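Local coordinates for putative solute-binding component of ABC transporter (Clostridium phytofermentans, PDB 4YS6), which probably binds sugars for import by an ABC transporter, with beta-D-glucopyranose held in its ligand pocket, at residues Asn57-Leu62 against Val69-Ala74; Ser83-Met88 against Leu96-Ile101; Ala179-Gly184 against Lys320-Gly325. One frame throughout, in Å; residues are numbered along the deposited sequence.

Contact 1. Residues Asn57-Leu62 against Val69-Ala74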
# COMPACT_ATOMS: atom_id res chain seq x y z
N ASN A 57 3.69 16.13 1.00
CA ASN A 57 4.62 16.25 -0.12
C ASN A 57 3.90 16.78 -1.37
O ASN A 57 4.45 17.62 -2.08
CB ASN A 57 5.29 14.90 -0.38
CG ASN A 57 6.27 14.52 0.71
OD1 ASN A 57 6.93 15.38 1.29
ND2 ASN A 57 6.41 13.24 0.97
N MSE A 58 2.68 16.32 -1.63
CA MSE A 58 1.90 16.87 -2.73
C MSE A 58 1.67 18.36 -2.56
O MSE A 58 1.83 19.14 -3.50
CB MSE A 58 0.55 16.15 -2.82
CG MSE A 58 0.60 14.80 -3.43
SE MSE A 58 1.07 14.91 -5.37
CE MSE A 58 -0.07 16.35 -6.02
N GLU A 59 1.25 18.77 -1.37
CA GLU A 59 0.98 20.18 -1.12
C GLU A 59 2.25 21.02 -1.32
O GLU A 59 2.23 22.05 -1.99
CB GLU A 59 0.44 20.38 0.29
CG GLU A 59 0.06 21.81 0.60
CD GLU A 59 -0.70 21.90 1.91
OE1 GLU A 59 -0.22 21.33 2.91
OE2 GLU A 59 -1.77 22.53 1.93
N LYS A 60 3.36 20.58 -0.74
CA LYS A 60 4.60 21.32 -0.84
C LYS A 60 5.05 21.47 -2.28
O LYS A 60 5.41 22.56 -2.71
CB LYS A 60 5.71 20.65 -0.04
CG LYS A 60 7.08 21.29 -0.24
CD LYS A 60 8.17 20.53 0.49
CE LYS A 60 9.52 21.23 0.35
NZ LYS A 60 10.00 21.27 -1.05
N GLN A 61 5.04 20.36 -3.02
CA GLN A 61 5.59 20.36 -4.37
C GLN A 61 4.66 21.07 -5.34
O GLN A 61 5.13 21.75 -6.23
CB GLN A 61 5.88 18.93 -4.81
CG GLN A 61 6.98 18.30 -3.97
CD GLN A 61 7.43 16.97 -4.49
OE1 GLN A 61 7.59 16.79 -5.70
NE2 GLN A 61 7.69 16.04 -3.58
N LEU A 62 3.35 20.96 -5.14
CA LEU A 62 2.42 21.76 -5.96
C LEU A 62 2.61 23.26 -5.73
O LEU A 62 2.62 24.04 -6.68
CB LEU A 62 0.98 21.39 -5.67
CG LEU A 62 0.54 20.07 -6.28
CD1 LEU A 62 -0.79 19.66 -5.72
CD2 LEU A 62 0.46 20.15 -7.82
N VAL A 69 -3.58 24.86 -3.60
CA VAL A 69 -3.89 23.48 -3.23
C VAL A 69 -5.04 23.38 -2.25
O VAL A 69 -5.08 24.10 -1.26
CB VAL A 69 -2.67 22.79 -2.59
CG1 VAL A 69 -3.00 21.37 -2.23
CG2 VAL A 69 -1.50 22.83 -3.54
N ASP A 70 -5.96 22.47 -2.53
CA ASP A 70 -7.04 22.12 -1.61
C ASP A 70 -6.83 20.67 -1.20
O ASP A 70 -7.23 19.75 -1.92
CB ASP A 70 -8.40 22.32 -2.27
CG ASP A 70 -9.57 22.02 -1.34
OD1 ASP A 70 -9.36 21.73 -0.14
OD2 ASP A 70 -10.72 22.10 -1.81
N LEU A 71 -6.15 20.48 -0.07
CA LEU A 71 -5.82 19.16 0.46
C LEU A 71 -6.80 18.73 1.54
O LEU A 71 -7.00 19.45 2.52
CB LEU A 71 -4.40 19.16 1.01
CG LEU A 71 -3.96 17.93 1.80
CD1 LEU A 71 -3.90 16.71 0.89
CD2 LEU A 71 -2.62 18.18 2.45
N GLN A 72 -7.43 17.57 1.38
CA GLN A 72 -8.36 17.08 2.38
C GLN A 72 -8.17 15.60 2.62
O GLN A 72 -7.82 14.85 1.69
CB GLN A 72 -9.81 17.37 1.97
CG GLN A 72 -10.11 18.85 1.86
CD GLN A 72 -11.57 19.14 1.60
OE1 GLN A 72 -12.42 18.75 2.39
NE2 GLN A 72 -11.86 19.81 0.49
N TYR A 73 -8.38 15.21 3.87
CA TYR A 73 -8.31 13.82 4.32
C TYR A 73 -9.69 13.35 4.75
O TYR A 73 -10.41 14.09 5.42
CB TYR A 73 -7.36 13.65 5.50
CG TYR A 73 -5.91 13.83 5.15
CD1 TYR A 73 -5.36 15.10 5.05
CD2 TYR A 73 -5.10 12.74 4.92
CE1 TYR A 73 -4.02 15.27 4.74
CE2 TYR A 73 -3.76 12.90 4.60
CZ TYR A 73 -3.23 14.16 4.50
OH TYR A 73 -1.91 14.35 4.18
N ALA A 74 -10.02 12.10 4.45
CA ALA A 74 -11.40 11.63 4.60
C ALA A 74 -11.69 10.64 5.75
O ALA A 74 -12.78 10.10 5.83
CB ALA A 74 -11.85 11.01 3.30

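Contact 2. Residues Ser83-Met88 against Leu96-Ile101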
# COMPACT_ATOMS: atom_id res chain seq x y z
N SER A 83 -17.93 13.70 -0.70
CA SER A 83 -18.32 15.08 -0.42
C SER A 83 -17.13 16.03 -0.55
O SER A 83 -17.30 17.16 -1.02
CB SER A 83 -18.94 15.17 0.96
OG SER A 83 -20.13 14.43 0.98
N GLN A 84 -15.95 15.59 -0.15
CA GLN A 84 -14.77 16.44 -0.28
C GLN A 84 -14.45 16.73 -1.73
O GLN A 84 -14.16 17.86 -2.08
CB GLN A 84 -13.57 15.81 0.42
CG GLN A 84 -13.73 15.84 1.92
CD GLN A 84 -12.62 15.13 2.66
OE1 GLN A 84 -11.95 14.25 2.12
NE2 GLN A 84 -12.43 15.51 3.93
N ILE A 85 -14.54 15.71 -2.59
CA ILE A 85 -14.30 15.90 -4.02
C ILE A 85 -15.37 16.81 -4.64
O ILE A 85 -15.04 17.71 -5.41
CB ILE A 85 -14.21 14.54 -4.73
CG1 ILE A 85 -13.00 13.79 -4.20
CG2 ILE A 85 -14.11 14.69 -6.26
CD1 ILE A 85 -13.01 12.31 -4.47
N GLU A 86 -16.64 16.61 -4.27
CA GLU A 86 -17.70 17.51 -4.70
C GLU A 86 -17.37 18.96 -4.36
O GLU A 86 -17.59 19.86 -5.17
CB GLU A 86 -19.05 17.12 -4.07
CG GLU A 86 -19.72 15.97 -4.79
CD GLU A 86 -20.99 15.49 -4.11
OE1 GLU A 86 -21.25 15.88 -2.95
OE2 GLU A 86 -21.74 14.71 -4.75
N ASN A 87 -16.86 19.18 -3.15
CA ASN A 87 -16.55 20.52 -2.67
C ASN A 87 -15.35 21.10 -3.41
O ASN A 87 -15.31 22.29 -3.68
CB ASN A 87 -16.27 20.53 -1.17
CG ASN A 87 -17.51 20.25 -0.34
OD1 ASN A 87 -18.63 20.28 -0.84
ND2 ASN A 87 -17.30 19.97 0.95
N MSE A 88 -14.37 20.26 -3.71
CA MSE A 88 -13.22 20.71 -4.50
C MSE A 88 -13.69 21.23 -5.86
O MSE A 88 -13.23 22.27 -6.33
CB MSE A 88 -12.20 19.59 -4.69
CG MSE A 88 -11.41 19.29 -3.47
SE MSE A 88 -10.45 17.59 -3.63
CE MSE A 88 -9.91 17.47 -1.75
N LEU A 96 -7.93 17.15 -10.30
CA LEU A 96 -8.06 16.38 -9.07
C LEU A 96 -7.02 15.29 -8.99
O LEU A 96 -6.87 14.50 -9.93
CB LEU A 96 -9.44 15.76 -8.96
CG LEU A 96 -10.60 16.75 -8.98
CD1 LEU A 96 -11.92 16.03 -9.25
CD2 LEU A 96 -10.65 17.49 -7.65
N VAL A 97 -6.31 15.26 -7.87
CA VAL A 97 -5.40 14.18 -7.54
C VAL A 97 -6.06 13.39 -6.43
O VAL A 97 -6.24 13.93 -5.33
CB VAL A 97 -4.05 14.70 -7.10
CG1 VAL A 97 -3.15 13.54 -6.68
CG2 VAL A 97 -3.40 15.51 -8.22
N ILE A 98 -6.42 12.12 -6.68
CA ILE A 98 -7.25 11.38 -5.74
C ILE A 98 -6.66 10.06 -5.36
O ILE A 98 -6.41 9.21 -6.21
CB ILE A 98 -8.68 11.12 -6.32
CG1 ILE A 98 -9.37 12.44 -6.61
CG2 ILE A 98 -9.50 10.28 -5.36
CD1 ILE A 98 -10.60 12.29 -7.38
N ALA A 99 -6.45 9.89 -4.06
CA ALA A 99 -6.08 8.61 -3.47
C ALA A 99 -7.34 8.02 -2.82
O ALA A 99 -7.71 8.40 -1.71
CB ALA A 99 -4.97 8.78 -2.47
N SER A 100 -8.02 7.16 -3.55
CA SER A 100 -9.35 6.71 -3.19
C SER A 100 -9.34 5.70 -2.05
O SER A 100 -8.41 4.90 -1.91
CB SER A 100 -10.05 6.10 -4.41
OG SER A 100 -9.36 4.97 -4.87
N ILE A 101 -10.38 5.74 -1.22
CA ILE A 101 -10.56 4.75 -0.17
C ILE A 101 -11.01 3.45 -0.81
O ILE A 101 -10.39 2.40 -0.62
CB ILE A 101 -11.57 5.22 0.87
CG1 ILE A 101 -11.06 6.49 1.56
CG2 ILE A 101 -11.78 4.15 1.93
CD1 ILE A 101 -12.12 7.22 2.28

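Contact 3. Residues Ala179-Gly184 against Lys320-Gly325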
# COMPACT_ATOMS: atom_id res chain seq x y z
N ALA A 179 -4.29 -4.04 -3.25
CA ALA A 179 -4.20 -5.23 -2.43
C ALA A 179 -4.17 -6.46 -3.33
O ALA A 179 -3.47 -7.43 -3.03
CB ALA A 179 -5.35 -5.30 -1.43
N ARG A 180 -4.92 -6.42 -4.43
CA ARG A 180 -4.96 -7.52 -5.40
C ARG A 180 -3.59 -7.77 -5.99
O ARG A 180 -3.18 -8.90 -6.19
CB ARG A 180 -5.94 -7.24 -6.54
CG ARG A 180 -7.39 -7.15 -6.15
CD ARG A 180 -8.29 -7.31 -7.39
NE ARG A 180 -7.98 -6.35 -8.46
CZ ARG A 180 -7.53 -6.67 -9.68
NH1 ARG A 180 -7.30 -7.93 -10.03
NH2 ARG A 180 -7.31 -5.71 -10.58
N PHE A 181 -2.91 -6.68 -6.28
CA PHE A 181 -1.56 -6.76 -6.84
C PHE A 181 -0.51 -7.21 -5.83
O PHE A 181 0.39 -8.00 -6.18
CB PHE A 181 -1.18 -5.41 -7.44
CG PHE A 181 -1.76 -5.21 -8.79
CD1 PHE A 181 -3.12 -4.98 -8.96
CD2 PHE A 181 -0.95 -5.29 -9.92
CE1 PHE A 181 -3.65 -4.83 -10.21
CE2 PHE A 181 -1.48 -5.13 -11.17
CZ PHE A 181 -2.82 -4.90 -11.33
N PHE A 182 -0.58 -6.72 -4.59
CA PHE A 182 0.38 -7.18 -3.58
C PHE A 182 0.19 -8.69 -3.34
O PHE A 182 1.14 -9.46 -3.25
CB PHE A 182 0.21 -6.43 -2.26
CG PHE A 182 0.35 -4.93 -2.35
CD1 PHE A 182 1.29 -4.33 -3.17
CD2 PHE A 182 -0.48 -4.12 -1.59
CE1 PHE A 182 1.40 -2.97 -3.22
CE2 PHE A 182 -0.38 -2.76 -1.65
CZ PHE A 182 0.57 -2.18 -2.45
N TYR A 183 -1.07 -9.12 -3.23
CA TYR A 183 -1.40 -10.53 -3.01
C TYR A 183 -0.98 -11.36 -4.22
O TYR A 183 -0.35 -12.40 -4.07
CB TYR A 183 -2.90 -10.66 -2.73
CG TYR A 183 -3.44 -12.07 -2.63
CD1 TYR A 183 -3.47 -12.73 -1.42
CD2 TYR A 183 -3.92 -12.71 -3.74
CE1 TYR A 183 -3.96 -14.03 -1.34
CE2 TYR A 183 -4.40 -13.99 -3.68
CZ TYR A 183 -4.43 -14.64 -2.47
OH TYR A 183 -4.91 -15.94 -2.42
N GLY A 184 -1.30 -10.88 -5.41
CA GLY A 184 -1.01 -11.61 -6.62
C GLY A 184 0.47 -11.81 -6.82
O GLY A 184 0.91 -12.90 -7.20
N LYS A 320 0.13 -0.89 -19.94
CA LYS A 320 -0.16 -2.30 -20.19
C LYS A 320 -0.55 -3.06 -18.92
O LYS A 320 -1.21 -4.11 -19.00
CB LYS A 320 1.06 -2.96 -20.84
CG LYS A 320 2.35 -2.82 -20.04
CD LYS A 320 3.57 -3.31 -20.82
CE LYS A 320 4.87 -2.90 -20.13
NZ LYS A 320 6.07 -3.40 -20.86
N SER A 321 -0.18 -2.56 -17.75
CA SER A 321 -0.36 -3.32 -16.51
C SER A 321 -1.68 -3.06 -15.80
O SER A 321 -2.20 -3.94 -15.11
CB SER A 321 0.76 -3.04 -15.52
OG SER A 321 2.01 -3.52 -16.00
N TYR A 322 -2.20 -1.85 -15.94
CA TYR A 322 -3.34 -1.43 -15.12
C TYR A 322 -4.56 -1.11 -15.96
O TYR A 322 -4.66 -0.06 -16.60
CB TYR A 322 -2.94 -0.24 -14.26
CG TYR A 322 -2.02 -0.66 -13.13
CD1 TYR A 322 -2.53 -1.30 -12.00
CD2 TYR A 322 -0.65 -0.46 -13.21
CE1 TYR A 322 -1.69 -1.69 -10.97
CE2 TYR A 322 0.18 -0.86 -12.17
CZ TYR A 322 -0.34 -1.47 -11.08
OH TYR A 322 0.51 -1.87 -10.07
N ASP A 323 -5.48 -2.06 -15.97
CA ASP A 323 -6.80 -1.90 -16.58
C ASP A 323 -7.77 -1.59 -15.47
O ASP A 323 -7.87 -2.37 -14.51
CB ASP A 323 -7.18 -3.18 -17.32
CG ASP A 323 -8.49 -3.07 -18.10
OD1 ASP A 323 -9.44 -2.42 -17.63
OD2 ASP A 323 -8.55 -3.65 -19.21
N ASN A 324 -8.45 -0.46 -15.53
CA ASN A 324 -9.30 -0.09 -14.40
C ASN A 324 -10.73 -0.59 -14.55
O ASN A 324 -11.61 -0.23 -13.77
CB ASN A 324 -9.29 1.43 -14.19
CG ASN A 324 -10.26 2.17 -15.08
OD1 ASN A 324 -10.56 1.77 -16.22
ND2 ASN A 324 -10.75 3.30 -14.57
N GLY A 325 -10.98 -1.44 -15.53
CA GLY A 325 -12.33 -1.94 -15.78
C GLY A 325 -12.97 -1.26 -16.98
O GLY A 325 -13.77 -1.87 -17.69

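Contact 1. Residues Asn57-Leu62 against Val69-Ala74
Packing of Glu-59 and Leu-62 on Val-69 and Leu-71 is a helix-on-sheet contact at the border strand of the seven-stranded sheet. Helix 57-62 and strand 69-73 run almost exactly antiparallel, at 177°, with their axes 9.2 Å apart. No hydrogen bond joins them; the strand faces the helix with Val-69 and Leu-71 and turns Asp-70 to the other side. Val-69 spreads its two methyls between two helix residues. CG2 sits on Leu-62, 3.6 Å from CB, and the Leu-62 CD1 methyl completes the hold at 3.9 Å from Val-69 CG2, the two side chains meeting nearly at right angles. CG1 instead meets the Glu-59 chain at a slant, 4.2 Å from Glu-59 CG. That chain leaves the helix with CG opposite the backbone N (chi1 -176°) and stays extended, which carries the carboxylate past Val-69 to Leu-71: Glu-59 OE1 stands 4.0 Å from Leu-71 CD2, and the two side chains meet almost perpendicularly. Glu-59 thus meets Val-69 through its aliphatic CG and Leu-71 through a carboxylate oxygen, while OE2 reaches Lys-63 in a long, weak ion pair. Burial is graded: Leu-62 is sealed in and also touches Val-39 and Val-41 of strand 38-43, whereas Glu-59, Val-69 and Leu-71 keep some exposure. Met-58 (a selenomethionine) and Gln-61 also pack against helix 294-309. Strand 38-43, helix 50-64 and strand 68-73 together form a classic beta-alpha-beta crossover, the repeating element of the Rossmann-like lobes of periplasmic binding proteins.

Contact 2. Residues Ser83-Met88 against Leu96-Ile101
Ile-85 and Met-88 meet Leu-96 and Ile-98 within a beta-alpha-beta unit made of strand 68-73, helix 78-90 and strand 95-98. Helix segment 83-88 returns over the sheet at 166° to strand 96-98, 10.5 Å between axes, and the interface is wholly apolar, all four touching residues being buried. Ile-85 is forked between the two strand residues. Its CG2, opposite the backbone N, goes to Leu-96, 3.9 Å from CD1, the two chains slanting past one another. The longer CG1 branch is set opposite the carbonyl carbon instead (chi1 -65°), and its extended end carries CD1 to Ile-98 CD1, tip to tip at 3.8 Å; Ile-98 CG2 flanks the same Ile-85 methyl at 4.2 Å. Leu-96 is gripped from a second side by Met-88, a selenomethionine, whose CB lies 3.9 Å from Leu-96 CD2 and whose SE is 4.0 Å from the same methyl. The two methyls of Leu-96 therefore serve successive inward positions of the helix, three residues apart. Because strand 38-43 lies between the two strands of this unit, the crossover skips one strand, a step familiar from the open, doubly wound sheets of type I periplasmic binding proteins. Helix 107-115 extends the same apolar layer, with Ala-113 on Leu-96, Leu-110 on Ile-98 and Val-109 on Ile-85. Beyond the strand the chain enters a loop held to the start of the helix by Gln-81, which is hydrogen-bonded to the backbone of Ala-99 and Ile-101, while Ser-100 O accepts from Arg-125, a residue of the glucose pocket.

Contact 3. Residues Ala179-Gly184 against Lys320-Gly325
The backbones of helix 179-184 and of the irregular segment 320-325 stay well apart, the nearest CA atoms, those of Phe-181 and Tyr-322, being 10.0 Å from each other. Two aromatic side chains span this gap. The ring of Phe-181 leaves the helix toward the loop, its CG opposite the carbonyl carbon (chi1 -80°), and forms an offset stack with the ring of Tyr-322: the centroids are 4.6 Å apart and the planes are inclined at 28°. The overlap is partial. Tyr-322 CE1 lies above one face of the phenylalanine ring, displaced toward its rim and 3.4 Å from Phe-181 CZ, while the hydroxyl end passes over the flank of the ring, with Tyr-322 OH 3.7 Å from Phe-181 CD2. At the edge of the phenylalanine, near its plane, Ser-321 O is 3.9 Å from CZ. This is a contact between lobes, as expected of a periplasmic binding protein with sugar between two Rossmann-like halves: helix 177-195 follows a strand of the four-stranded sheet, whereas the loop leads into strand 331-339 of the seven-stranded one. The next residue on the helix, Phe-182, touches the bound glucose. Tyr-322 has two further partners: its hydroxyl is hydrogen-bonded to Asn-141 and its ring lies edge-to-face with Tyr-136; Asn-141 and Tyr-142 also pack against Phe-181. Farther along the loop, Asp-323 makes an Asx turn, OD1 accepting from Gly-325 N at 2.8 Å and 157°. Gly-325 has a positive phi there, and between the two Asn-324 ties the loop down through hydrogen bonds from ND2 to the carbonyls of Ile-127 and Ser-130.

Contacts 1 and 2 are neighbours in one lobe, their centres 11 Å apart, and pack on the two faces of the same sheet: strand 68-73 gives Val-69 and Leu-71 to contact 1 and turns Asp-70 and Gln-72 to the helix of contact 2. A probable hydrogen bond, Gln-84 NE2 to Tyr-73 O at 2.9 Å, joins them directly. Contact 3 lies apart, its nearest atoms about 17 Å from contact 1 and about 9 Å from contact 2, and links this lobe with the other. It is also nearer the sugar: the side chain of Phe-181 is about 9 Å from glucose, that of Ile-98 in contact 2 about 12 Å.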